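Local coordinates for major capsid protein (Faustovirus, PDB 5J7O) that probably builds the icosahedral shell of a large double-stranded DNA virus as a trimer of double jelly-roll subunits, at residues B[121-129]-B[134-143]; B[243-253]-B[263-271]. One frame throughout, in Å; residues are numbered along the deposited sequence.

Contact 1 (B[121-129]-B[134-143]); sequences ALPAFIGAD and TSTSVVSATE
The hydroxyl of S140 rises from strand 138-142 toward the backbone of I126 and G127 and takes up two successive N-H groups. The I126 N to S140 OG bond is 3.0 Å and bent, at 141°, while the bond from G127 N to the same OG is shorter, 2.7 Å, and straighter. With chi1 at 55°, OG sits between the backbone N and carbonyl carbon of its own residue and reaches both donors at once. G127 lies close over the strand, its CA 3.2 Å from A141 O in a CA-H...O contact.

Apolar groups meet further back along the strand. L122 and V138 run alongside each other in antiparallel directions, CB against CG1, and the leucine's CD1 runs on to T134 and S137. The other methyl of V138, CG2, lies 3.5 Å from F125 CD1 and meets the ring at a slant. L133 of strand 131-133 also touches L122 and V138, and V257 and V262 of the second subunit pack on F125 and I126.

At the far end D129 pairs with A141 in an antiparallel hydrogen-bonded pair, its N 2.9 Å from A141 O; the return bond is weak. D129 OD1 turns its anti lone pair to the backbone N of E143, with the N-H pointing nearly straight at it (162°). A water links A128 N to T142 OG1.

The D129 and E143 carboxylates stand near each other, OD1 to OE1 4.2 Å, and the N-H held by OD1 probably offsets part of that repulsion. Polar bonds thus fix one end of the irregular segment and hydrophobic packing the other.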
loop_
_atom_site.group_PDB
_atom_site.type_symbol
_atom_site.label_atom_id
_atom_site.label_comp_id
_atom_site.label_asym_id
_atom_site.label_seq_id
_atom_site.Cartn_x
_atom_site.Cartn_y
_atom_site.Cartn_z
ATOM N N ALA B 121 28.206 -6.312 32.081
ATOM C CA ALA B 121 28.033 -5.924 33.472
ATOM C C ALA B 121 26.735 -5.149 33.655
ATOM O O ALA B 121 26.272 -4.441 32.756
ATOM C CB ALA B 121 29.220 -5.084 33.947
ATOM N N LEU B 122 26.146 -5.294 34.839
ATOM C CA LEU B 122 24.904 -4.613 35.158
ATOM C C LEU B 122 25.118 -3.101 35.203
ATOM O O LEU B 122 26.239 -2.628 35.402
ATOM C CB LEU B 122 24.365 -5.112 36.496
ATOM C CG LEU B 122 23.826 -6.542 36.498
ATOM C CD1 LEU B 122 23.930 -7.150 37.884
ATOM C CD2 LEU B 122 22.387 -6.576 36.003
ATOM N N PRO B 123 24.056 -2.322 35.008
ATOM C CA PRO B 123 24.189 -0.863 35.083
ATOM C C PRO B 123 24.518 -0.407 36.497
ATOM O O PRO B 123 24.387 -1.146 37.474
ATOM C CB PRO B 123 22.813 -0.350 34.640
ATOM C CG PRO B 123 22.186 -1.497 33.911
ATOM C CD PRO B 123 22.706 -2.728 34.584
ATOM N N ALA B 124 24.952 0.848 36.592
ATOM C CA ALA B 124 25.332 1.418 37.874
ATOM C C ALA B 124 24.106 1.608 38.766
ATOM O O ALA B 124 22.958 1.414 38.353
ATOM C CB ALA B 124 26.053 2.750 37.673
ATOM N N PHE B 125 24.367 1.991 40.013
ATOM C CA PHE B 125 23.298 2.255 40.964
ATOM C C PHE B 125 22.516 3.500 40.561
ATOM O O PHE B 125 23.068 4.459 40.017
ATOM C CB PHE B 125 23.866 2.441 42.371
ATOM C CG PHE B 125 24.552 1.222 42.920
ATOM C CD1 PHE B 125 23.942 -0.019 42.863
ATOM C CD2 PHE B 125 25.809 1.320 43.492
ATOM C CE1 PHE B 125 24.572 -1.141 43.369
ATOM C CE2 PHE B 125 26.446 0.202 43.999
ATOM C CZ PHE B 125 25.826 -1.030 43.937
ATOM N N ILE B 126 21.213 3.480 40.837
ATOM C CA ILE B 126 20.363 4.639 40.598
ATOM C C ILE B 126 20.180 5.396 41.906
ATOM O O ILE B 126 20.479 6.591 41.994
ATOM C CB ILE B 126 19.002 4.233 40.004
ATOM C CG1 ILE B 126 19.185 3.645 38.604
ATOM C CG2 ILE B 126 18.065 5.428 39.960
ATOM C CD1 ILE B 126 17.888 3.237 37.939
ATOM N N GLY B 127 19.686 4.702 42.931
ATOM C CA GLY B 127 19.502 5.325 44.220
ATOM C C GLY B 127 20.778 5.368 45.039
ATOM O O GLY B 127 21.753 4.667 44.770
ATOM N N ALA B 128 20.762 6.217 46.063
ATOM C CA ALA B 128 21.909 6.378 46.944
ATOM C C ALA B 128 21.877 5.447 48.148
ATOM O O ALA B 128 22.867 5.380 48.883
ATOM C CB ALA B 128 22.000 7.829 47.430
ATOM N N ASP B 129 20.782 4.722 48.362
ATOM C CA ASP B 129 20.581 3.954 49.580
ATOM C C ASP B 129 20.409 2.472 49.274
ATOM O O ASP B 129 19.924 2.093 48.202
ATOM C CB ASP B 129 19.354 4.459 50.350
ATOM C CG ASP B 129 19.426 5.941 50.653
ATOM O OD1 ASP B 129 18.390 6.626 50.522
ATOM O OD2 ASP B 129 20.518 6.422 51.022
ATOM N N THR B 134 24.607 -7.943 42.720
ATOM C CA THR B 134 24.667 -9.384 42.541
ATOM C C THR B 134 25.226 -9.685 41.155
ATOM O O THR B 134 25.375 -8.795 40.314
ATOM C CB THR B 134 23.269 -10.005 42.718
ATOM O OG1 THR B 134 22.627 -9.416 43.856
ATOM C CG2 THR B 134 23.342 -11.516 42.930
ATOM N N SER B 135 25.561 -10.954 40.926
ATOM C CA SER B 135 25.829 -11.406 39.569
ATOM C C SER B 135 24.573 -11.417 38.708
ATOM O O SER B 135 24.683 -11.552 37.484
ATOM C CB SER B 135 26.453 -12.803 39.595
ATOM O OG SER B 135 25.642 -13.711 40.322
ATOM N N THR B 136 23.389 -11.263 39.310
ATOM C CA THR B 136 22.128 -11.379 38.595
ATOM C C THR B 136 21.227 -10.155 38.697
ATOM O O THR B 136 20.208 -10.110 37.997
ATOM C CB THR B 136 21.346 -12.608 39.088
ATOM O OG1 THR B 136 21.240 -12.570 40.517
ATOM C CG2 THR B 136 22.048 -13.891 38.668
ATOM N N SER B 137 21.555 -9.172 39.534
ATOM C CA SER B 137 20.740 -7.968 39.628
ATOM C C SER B 137 21.531 -6.871 40.324
ATOM O O SER B 137 22.451 -7.139 41.100
ATOM C CB SER B 137 19.428 -8.226 40.378
ATOM O OG SER B 137 19.659 -8.415 41.764
ATOM N N VAL B 138 21.154 -5.628 40.033
ATOM C CA VAL B 138 21.699 -4.450 40.696
ATOM C C VAL B 138 20.535 -3.700 41.332
ATOM O O VAL B 138 19.565 -3.351 40.648
ATOM C CB VAL B 138 22.489 -3.556 39.725
ATOM C CG1 VAL B 138 21.699 -3.295 38.446
ATOM C CG2 VAL B 138 22.877 -2.251 40.399
ATOM N N VAL B 139 20.621 -3.470 42.641
ATOM C CA VAL B 139 19.521 -2.910 43.415
ATOM C C VAL B 139 20.012 -1.673 44.153
ATOM O O VAL B 139 21.078 -1.697 44.778
ATOM C CB VAL B 139 18.941 -3.936 44.410
ATOM C CG1 VAL B 139 17.896 -3.285 45.304
ATOM C CG2 VAL B 139 18.339 -5.117 43.664
ATOM N N SER B 140 19.236 -0.593 44.071
ATOM C CA SER B 140 19.463 0.614 44.851
ATOM C C SER B 140 18.109 1.158 45.281
ATOM O O SER B 140 17.059 0.647 44.886
ATOM C CB SER B 140 20.250 1.665 44.059
ATOM O OG SER B 140 19.613 1.971 42.830
ATOM N N ALA B 141 18.134 2.214 46.091
ATOM C CA ALA B 141 16.895 2.758 46.626
ATOM C C ALA B 141 17.060 4.237 46.943
ATOM O O ALA B 141 18.174 4.747 47.086
ATOM C CB ALA B 141 16.446 1.997 47.877
ATOM N N THR B 142 15.922 4.920 47.058
ATOM C CA THR B 142 15.869 6.316 47.479
ATOM C C THR B 142 14.866 6.432 48.618
ATOM O O THR B 142 13.669 6.199 48.421
ATOM C CB THR B 142 15.478 7.242 46.324
ATOM O OG1 THR B 142 16.543 7.297 45.366
ATOM C CG2 THR B 142 15.195 8.649 46.843
ATOM N N GLU B 143 15.354 6.779 49.804
ATOM C CA GLU B 143 14.472 6.980 50.941
ATOM C C GLU B 143 13.689 8.281 50.789
ATOM O O GLU B 143 14.072 9.187 50.044
ATOM C CB GLU B 143 15.268 7.011 52.247
ATOM C CG GLU B 143 15.972 5.712 52.600
ATOM C CD GLU B 143 16.782 5.829 53.877
ATOM O OE1 GLU B 143 16.857 6.946 54.433
ATOM O OE2 GLU B 143 17.342 4.808 54.328
HETATM O O HOH W 1 18.876 8.366 46.419
#

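Contact 2 (B[243-253]-B[263-271]); sequences STTPWGSPIVA and TGSPVNAAI
S265 OG donates to the carbonyl of I251 at the end of the 3-10 segment 249-251, with 2.8 Å between OG and I251 O. A chi1 of 167° places OG opposite its own backbone N, within bonding distance of I251 O; the same oxygen is also hydrogen-bonded to the backbone N of L254, just beyond A253. Next to it, A253 N gives its hydrogen to P266 O at 2.9 Å. That carbonyl also receives a CA-H...O contact from V252.

Two backbone bonds join the other ends of the segments. S243 N points almost straight at A269 O (177°), and A269 N answers to T244 O, 3.2 Å away. Between the two bonded ends a water donates to V267 O and shares a hydrogen bond with T245 OG1, which also accepts from W247 N in an ST turn. The T245 hydroxyl and the water both lie in plane at the edge of the indole.

P266 CG lies over one face of that indole in a CH-pi contact, 3.6 Å from the centroid of the five-membered ring of W247. I251 CG2 packs against the same proline carbon. Y480 of the third subunit meets W247 edge-to-face and also packs on P266.

With no regular strand in either segment, backbone carbonyls and amides are paired with one another, a serine hydroxyl and a water, while the proline-indole CH-pi contact supplies an apolar surface to the subunit interface.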
loop_
_atom_site.group_PDB
_atom_site.type_symbol
_atom_site.label_atom_id
_atom_site.label_comp_id
_atom_site.label_asym_id
_atom_site.label_seq_id
_atom_site.Cartn_x
_atom_site.Cartn_y
_atom_site.Cartn_z
ATOM N N SER B 243 -23.198 -7.143 18.550
ATOM C CA SER B 243 -24.130 -7.298 19.667
ATOM C C SER B 243 -23.485 -7.876 20.922
ATOM O O SER B 243 -24.198 -8.390 21.793
ATOM C CB SER B 243 -25.346 -8.148 19.280
ATOM O OG SER B 243 -25.971 -7.645 18.111
ATOM N N THR B 244 -22.163 -7.804 21.059
ATOM C CA THR B 244 -21.502 -8.199 22.296
ATOM C C THR B 244 -20.252 -7.345 22.476
ATOM O O THR B 244 -19.966 -6.451 21.673
ATOM C CB THR B 244 -21.176 -9.697 22.306
ATOM O OG1 THR B 244 -20.764 -10.088 23.623
ATOM C CG2 THR B 244 -20.065 -10.008 21.329
ATOM N N THR B 245 -19.502 -7.625 23.540
ATOM C CA THR B 245 -18.397 -6.768 23.941
ATOM C C THR B 245 -17.363 -7.586 24.696
ATOM O O THR B 245 -17.709 -8.596 25.319
ATOM C CB THR B 245 -18.889 -5.610 24.824
ATOM O OG1 THR B 245 -17.772 -4.837 25.278
ATOM C CG2 THR B 245 -19.650 -6.149 26.027
ATOM N N PRO B 246 -16.086 -7.187 24.649
ATOM C CA PRO B 246 -15.102 -7.783 25.563
ATOM C C PRO B 246 -15.141 -7.186 26.958
ATOM O O PRO B 246 -14.649 -7.825 27.899
ATOM C CB PRO B 246 -13.764 -7.484 24.876
ATOM C CG PRO B 246 -14.022 -6.213 24.138
ATOM C CD PRO B 246 -15.454 -6.286 23.669
ATOM N N TRP B 247 -15.707 -5.993 27.117
ATOM C CA TRP B 247 -15.748 -5.344 28.419
ATOM C C TRP B 247 -16.703 -6.069 29.357
ATOM O O TRP B 247 -17.765 -6.544 28.945
ATOM C CB TRP B 247 -16.181 -3.885 28.275
ATOM C CG TRP B 247 -15.131 -2.995 27.694
ATOM C CD1 TRP B 247 -15.061 -2.533 26.411
ATOM C CD2 TRP B 247 -13.993 -2.458 28.377
ATOM N NE1 TRP B 247 -13.951 -1.739 26.254
ATOM C CE2 TRP B 247 -13.278 -1.678 27.447
ATOM C CE3 TRP B 247 -13.511 -2.560 29.686
ATOM C CZ2 TRP B 247 -12.106 -1.005 27.783
ATOM C CZ3 TRP B 247 -12.348 -1.892 30.017
ATOM C CH2 TRP B 247 -11.659 -1.123 29.071
ATOM N N GLY B 248 -16.316 -6.150 30.628
ATOM C CA GLY B 248 -17.219 -6.681 31.630
ATOM C C GLY B 248 -18.491 -5.860 31.720
ATOM O O GLY B 248 -18.499 -4.653 31.475
ATOM N N SER B 249 -19.579 -6.538 32.085
ATOM C CA SER B 249 -20.885 -5.887 32.101
ATOM C C SER B 249 -21.001 -4.669 33.021
ATOM O O SER B 249 -21.767 -3.756 32.663
ATOM C CB SER B 249 -21.962 -6.924 32.459
ATOM O OG SER B 249 -21.671 -7.578 33.680
ATOM N N PRO B 250 -20.325 -4.578 34.176
ATOM C CA PRO B 250 -20.539 -3.405 35.046
ATOM C C PRO B 250 -20.255 -2.057 34.395
ATOM O O PRO B 250 -20.747 -1.040 34.896
ATOM C CB PRO B 250 -19.584 -3.664 36.218
ATOM C CG PRO B 250 -19.510 -5.130 36.299
ATOM C CD PRO B 250 -19.535 -5.610 34.876
ATOM N N ILE B 251 -19.487 -2.005 33.308
ATOM C CA ILE B 251 -19.151 -0.742 32.658
ATOM C C ILE B 251 -19.838 -0.578 31.313
ATOM O O ILE B 251 -19.668 0.465 30.662
ATOM C CB ILE B 251 -17.623 -0.585 32.509
ATOM C CG1 ILE B 251 -17.225 0.894 32.491
ATOM C CG2 ILE B 251 -17.125 -1.301 31.257
ATOM C CD1 ILE B 251 -15.731 1.129 32.586
ATOM N N VAL B 252 -20.638 -1.551 30.888
ATOM C CA VAL B 252 -21.201 -1.570 29.543
ATOM C C VAL B 252 -22.582 -0.927 29.547
ATOM O O VAL B 252 -23.459 -1.319 30.327
ATOM C CB VAL B 252 -21.268 -3.007 29.001
ATOM C CG1 VAL B 252 -22.086 -3.055 27.723
ATOM C CG2 VAL B 252 -19.867 -3.542 28.759
ATOM N N ALA B 253 -22.772 0.060 28.666
ATOM C CA ALA B 253 -24.079 0.669 28.406
ATOM C C ALA B 253 -24.697 1.250 29.678
ATOM O O ALA B 253 -25.843 0.960 30.031
ATOM C CB ALA B 253 -25.028 -0.333 27.742
ATOM N N THR B 263 -20.709 8.960 28.823
ATOM C CA THR B 263 -19.499 9.093 28.023
ATOM C C THR B 263 -18.352 8.356 28.703
ATOM O O THR B 263 -18.027 8.629 29.862
ATOM C CB THR B 263 -19.150 10.567 27.826
ATOM O OG1 THR B 263 -18.957 11.191 29.102
ATOM C CG2 THR B 263 -20.261 11.284 27.070
ATOM N N GLY B 264 -17.742 7.420 27.980
ATOM C CA GLY B 264 -16.745 6.536 28.539
ATOM C C GLY B 264 -17.255 5.148 28.859
ATOM O O GLY B 264 -16.450 4.272 29.199
ATOM N N SER B 265 -18.567 4.929 28.768
ATOM C CA SER B 265 -19.147 3.610 28.973
ATOM C C SER B 265 -19.273 2.918 27.623
ATOM O O SER B 265 -20.128 3.314 26.816
ATOM C CB SER B 265 -20.509 3.720 29.643
ATOM O OG SER B 265 -21.215 2.494 29.575
ATOM N N PRO B 266 -18.458 1.907 27.327
ATOM C CA PRO B 266 -18.569 1.230 26.032
ATOM C C PRO B 266 -19.901 0.510 25.886
ATOM O O PRO B 266 -20.529 0.102 26.866
ATOM C CB PRO B 266 -17.400 0.237 26.047
ATOM C CG PRO B 266 -17.085 0.041 27.493
ATOM C CD PRO B 266 -17.377 1.350 28.158
ATOM N N VAL B 267 -20.330 0.367 24.636
ATOM C CA VAL B 267 -21.564 -0.327 24.300
ATOM C C VAL B 267 -21.226 -1.482 23.365
ATOM O O VAL B 267 -20.083 -1.653 22.939
ATOM C CB VAL B 267 -22.610 0.609 23.663
ATOM C CG1 VAL B 267 -22.930 1.765 24.599
ATOM C CG2 VAL B 267 -22.116 1.125 22.322
ATOM N N ASN B 268 -22.244 -2.281 23.054
ATOM C CA ASN B 268 -22.064 -3.404 22.145
ATOM C C ASN B 268 -21.546 -2.923 20.795
ATOM O O ASN B 268 -21.776 -1.783 20.384
ATOM C CB ASN B 268 -23.379 -4.160 21.957
ATOM C CG ASN B 268 -23.775 -4.961 23.180
ATOM O OD1 ASN B 268 -22.921 -5.461 23.915
ATOM N ND2 ASN B 268 -25.078 -5.096 23.401
ATOM N N ALA B 269 -20.833 -3.807 20.105
ATOM C CA ALA B 269 -20.306 -3.484 18.790
ATOM C C ALA B 269 -21.405 -3.573 17.738
ATOM O O ALA B 269 -22.350 -4.357 17.857
ATOM C CB ALA B 269 -19.156 -4.424 18.426
ATOM N N ALA B 270 -21.274 -2.746 16.701
ATOM C CA ALA B 270 -22.215 -2.756 15.590
ATOM C C ALA B 270 -21.744 -3.601 14.415
ATOM O O ALA B 270 -22.576 -4.028 13.607
ATOM C CB ALA B 270 -22.487 -1.326 15.107
ATOM N N ILE B 271 -20.439 -3.850 14.299
ATOM C CA ILE B 271 -19.882 -4.683 13.246
ATOM C C ILE B 271 -19.035 -5.778 13.887
ATOM O O ILE B 271 -18.707 -5.732 15.073
ATOM C CB ILE B 271 -19.041 -3.877 12.235
ATOM C CG1 ILE B 271 -17.771 -3.344 12.904
ATOM C CG2 ILE B 271 -19.858 -2.741 11.638
ATOM C CD1 ILE B 271 -16.813 -2.670 11.948
HETATM O O HOH W 2 -17.584 -2.956 23.408
#

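Contact 1 is completed along the chain before contact 2 begins, and the two lie well apart, with centres 45 Å from each other and nearest atoms about 31 Å apart. Contact 1 sets a loop against strand 138-142 near one margin of the seven-stranded mixed sheet, whereas contact 2 draws together two parts of the long excursion between strands 232-240 and 273-280. Both meet the second subunit, and contact 2 also reaches the third. With centres about 42 and 41 Å from the centre of the chain, they illustrate how loops between strands can be held in shape by local bonds and also take part in interfaces between capsid subunits.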